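Local coordinates for glutathione peroxidase-like protein (Trypanosoma brucei, PDB 3DWV) that probably reduces hydroperoxides with electrons supplied by tryparedoxin, as a glutathione peroxidase-type enzyme built on the thioredoxin fold, at residues Phe29-Ala34 / Pro114-Ile119. The protein carries 1 engineered substitution. Sequence-based numbering, arbitrary orientation. Where two conformers were deposited one is given.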
ATOM      1  N   PHE A  29      -2.815 -13.396  -5.259  1.00 12.01           N
ATOM      2  CA  PHE A  29      -3.593 -12.340  -5.892  1.00 12.15           C
ATOM      3  C   PHE A  29      -2.928 -11.805  -7.149  1.00 13.25           C
ATOM      4  O   PHE A  29      -1.698 -11.790  -7.223  1.00 16.20           O
ATOM      5  CB  PHE A  29      -3.871 -11.202  -4.874  1.00 11.70           C
ATOM      6  CG  PHE A  29      -4.645 -11.712  -3.672  1.00 12.72           C
ATOM      7  CD1 PHE A  29      -6.035 -11.700  -3.709  1.00 12.92           C
ATOM      8  CD2 PHE A  29      -4.035 -12.213  -2.519  1.00 14.11           C
ATOM      9  CE1 PHE A  29      -6.799 -12.184  -2.665  1.00 13.62           C
ATOM     10  CE2 PHE A  29      -4.778 -12.710  -1.451  1.00 11.46           C
ATOM     11  CZ  PHE A  29      -6.185 -12.717  -1.526  1.00 13.60           C
ATOM     12  N   GLU A  30      -3.791 -11.417  -8.111  1.00 12.10           N
ATOM     13  CA  GLU A  30      -3.368 -10.893  -9.404  1.00 12.31           C
ATOM     14  C   GLU A  30      -2.945  -9.443  -9.327  1.00 12.85           C
ATOM     15  O   GLU A  30      -3.750  -8.637  -8.785  1.00 12.60           O
ATOM     16  CB  GLU A  30      -4.538 -10.974 -10.417  1.00 14.74           C
ATOM     17  CG  GLU A  30      -4.069 -10.602 -11.813  1.00 17.13           C
ATOM     18  CD  GLU A  30      -5.079 -10.986 -12.892  1.00 18.33           C
ATOM     19  OE1 GLU A  30      -6.273 -11.068 -12.534  1.00 17.74           O
ATOM     20  OE2 GLU A  30      -4.705 -11.193 -14.071  1.00 20.87           O
ATOM     21  N   VAL A  31      -1.768  -9.092  -9.804  1.00 12.59           N
ATOM     22  CA  VAL A  31      -1.308  -7.692  -9.838  1.00 12.49           C
ATOM     23  C   VAL A  31      -0.794  -7.388 -11.223  1.00 11.75           C
ATOM     24  O   VAL A  31       0.038  -8.067 -11.851  1.00 13.97           O
ATOM     25  CB  VAL A  31      -0.238  -7.459  -8.742  1.00 10.97           C
ATOM     26  CG1 VAL A  31       0.361  -6.079  -8.785  1.00 10.60           C
ATOM     27  CG2 VAL A  31      -0.802  -7.742  -7.326  1.00 13.60           C
ATOM     28  N   LEU A  32      -1.311  -6.271 -11.747  1.00 11.85           N
ATOM     29  CA  LEU A  32      -0.759  -5.646 -12.943  1.00 13.74           C
ATOM     30  C   LEU A  32       0.053  -4.391 -12.588  1.00 14.36           C
ATOM     31  O   LEU A  32      -0.336  -3.586 -11.704  1.00 13.96           O
ATOM     32  CB  LEU A  32      -1.847  -5.258 -13.946  1.00 12.11           C
ATOM     33  CG  LEU A  32      -2.869  -6.315 -14.365  1.00 12.22           C
ATOM     34  CD1 LEU A  32      -3.729  -5.709 -15.491  1.00 15.68           C
ATOM     35  CD2 LEU A  32      -2.234  -7.633 -14.801  1.00 14.77           C
ATOM     36  N   ASP A  33       1.203  -4.255 -13.285  1.00 15.57           N
ATOM     37  CA  ASP A  33       2.045  -3.065 -13.117  1.00 14.78           C
ATOM     38  C   ASP A  33       1.435  -1.845 -13.809  1.00 16.33           C
ATOM     39  O   ASP A  33       0.370  -1.908 -14.403  1.00 13.70           O
ATOM     40  CB  ASP A  33       3.438  -3.299 -13.670  1.00 19.27           C
ATOM     41  CG  ASP A  33       3.571  -3.526 -15.161  1.00 22.24           C
ATOM     42  OD1 ASP A  33       2.719  -3.076 -15.937  1.00 20.36           O
ATOM     43  OD2 ASP A  33       4.580  -4.155 -15.607  1.00 21.64           O
ATOM     44  N   ALA A  34       2.167  -0.720 -13.774  1.00 15.28           N
ATOM     45  CA  ALA A  34       1.609   0.529 -14.292  1.00 16.63           C
ATOM     46  C   ALA A  34       1.373   0.525 -15.798  1.00 20.27           C
ATOM     47  O   ALA A  34       0.630   1.378 -16.293  1.00 18.33           O
ATOM     48  CB  ALA A  34       2.525   1.679 -13.880  1.00 19.07           C
ATOM     49  N   PRO A 114       8.398   0.661  -7.018  1.00 12.02           N
ATOM     50  CA  PRO A 114       7.365   0.307  -7.999  1.00 13.52           C
ATOM     51  C   PRO A 114       5.961   0.807  -7.694  1.00 12.36           C
ATOM     52  O   PRO A 114       5.450   0.729  -6.574  1.00 11.90           O
ATOM     53  CB  PRO A 114       7.340  -1.233  -7.965  1.00 14.49           C
ATOM     54  CG  PRO A 114       8.772  -1.556  -7.592  1.00 17.81           C
ATOM     55  CD  PRO A 114       9.042  -0.555  -6.466  1.00 17.43           C
ATOM     56  N   ILE A 115       5.344   1.278  -8.794  1.00 11.16           N
ATOM     57  CA  ILE A 115       3.954   1.728  -8.721  0.50 11.97           C
ATOM     58  C   ILE A 115       3.142   0.860  -9.679  1.00 11.49           C
ATOM     59  O   ILE A 115       3.518   0.609 -10.828  1.00 13.56           O
ATOM     60  CB  ILE A 115       3.761   3.205  -9.080  0.50 10.37           C
ATOM     61  CG1 ILE A 115       4.680   4.130  -8.281  0.50  9.05           C
ATOM     62  CG2 ILE A 115       2.315   3.642  -8.942  0.50  8.74           C
ATOM     63  CD1 ILE A 115       4.921   5.473  -8.914  0.50  8.80           C
ATOM     64  N   MET A 116       2.032   0.396  -9.152  1.00 11.83           N
ATOM     65  CA  MET A 116       1.220  -0.569  -9.890  1.00 12.07           C
ATOM     66  C   MET A 116       0.133   0.149 -10.683  1.00 13.50           C
ATOM     67  O   MET A 116      -0.031   1.379 -10.614  1.00 13.34           O
ATOM     68  CB  MET A 116       0.679  -1.639  -8.931  1.00 13.03           C
ATOM     69  CG  MET A 116       1.783  -2.354  -8.134  1.00 13.99           C
ATOM     70  SD  MET A 116       2.818  -3.451  -9.141  1.00 16.34           S
ATOM     71  CE  MET A 116       4.376  -2.567  -9.177  1.00 20.71           C
ATOM     72  N   ALA A 117      -0.618  -0.635 -11.483  1.00 12.70           N
ATOM     73  CA  ALA A 117      -1.779  -0.018 -12.139  1.00 11.80           C
ATOM     74  C   ALA A 117      -2.854   0.391 -11.131  1.00 13.28           C
ATOM     75  O   ALA A 117      -2.933  -0.275 -10.069  1.00 15.96           O
ATOM     76  CB  ALA A 117      -2.425  -1.004 -13.112  1.00 16.16           C
ATOM     77  N   LYS A 118      -3.658   1.403 -11.437  1.00 13.14           N
ATOM     78  CA  LYS A 118      -4.728   1.923 -10.578  1.00 11.42           C
ATOM     79  C   LYS A 118      -5.787   0.885 -10.306  1.00 11.38           C
ATOM     80  O   LYS A 118      -6.131   0.099 -11.197  1.00 14.60           O
ATOM     81  CB  LYS A 118      -5.407   3.149 -11.224  1.00 13.04           C
ATOM     82  CG  LYS A 118      -4.443   4.343 -11.218  1.00 18.43           C
ATOM     83  CD  LYS A 118      -5.034   5.646 -11.737  1.00 26.24           C
ATOM     84  CE  LYS A 118      -4.353   6.837 -11.046  1.00 34.85           C
ATOM     85  NZ  LYS A 118      -4.443   8.090 -11.848  1.00 42.27           N
ATOM     86  N   ILE A 119      -6.291   0.874  -9.076  0.50 12.12           N
ATOM     87  CA  ILE A 119      -7.248  -0.071  -8.547  0.50  9.33           C
ATOM     88  C   ILE A 119      -8.263   0.590  -7.623  0.50  9.66           C
ATOM     89  O   ILE A 119      -7.987   1.695  -7.142  0.50 10.23           O
ATOM     90  CB  ILE A 119      -6.507  -1.137  -7.714  0.50  8.35           C
ATOM     91  CG1 ILE A 119      -5.871  -0.555  -6.442  0.50  6.46           C
ATOM     92  CG2 ILE A 119      -5.436  -1.853  -8.514  0.50  9.52           C
ATOM     93  CD1 ILE A 119      -5.527  -1.659  -5.450  0.50  7.18           C
TER
HETATM   94  O   HOH W   1       5.112  -0.599 -12.481  1.00 17.99           O
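A single backbone bridge, Asp-33 with Met-116, is where the N-terminal loop of this thioredoxin-fold enzyme crosses the extended segment that follows helix 100-103. A direct hydrogen bond runs from Ala-117 N to Leu-32 O, 3.0 Å long and nearly straight at 167°, although the donor is tilted 31° from the carbonyl plane. On the other flank a water fills in: it donates to Ile-115 O at 2.6 Å and accepts from Ala-34 N at 3.2 Å. The two links are placed as around a non-hydrogen-bonded antiparallel pair, although the backbones cross steeply and do not run on as strands. Contact is tight around the small residues. CB of Ala-117 sits 3.2 Å from Asp-33 O, and CB of Ala-34 comes to 3.4 Å from Ile-115 O. Deeper in, Met-116 has CG beside its backbone N (chi1 -56°), and the chain bends at chi2 and chi3, which carries SD against Val-31 CG1 at 3.6 Å; the two side chains cross at about a right angle. CB of Asp-33 leaves the backbone away from Met-116; OD1 accepts a hydrogen bond from Asp-35 N and OD2 forms a salt bridge with Lys-37 NZ. Val-31 pairs through its backbone with Tyr-39, and Met-116 with Ala-84 of strand 81-86, so the bridge ties a beta-hairpin-like loop to the central sheet's edge, consistent with the glutathione peroxidase elaboration of the thioredoxin fold.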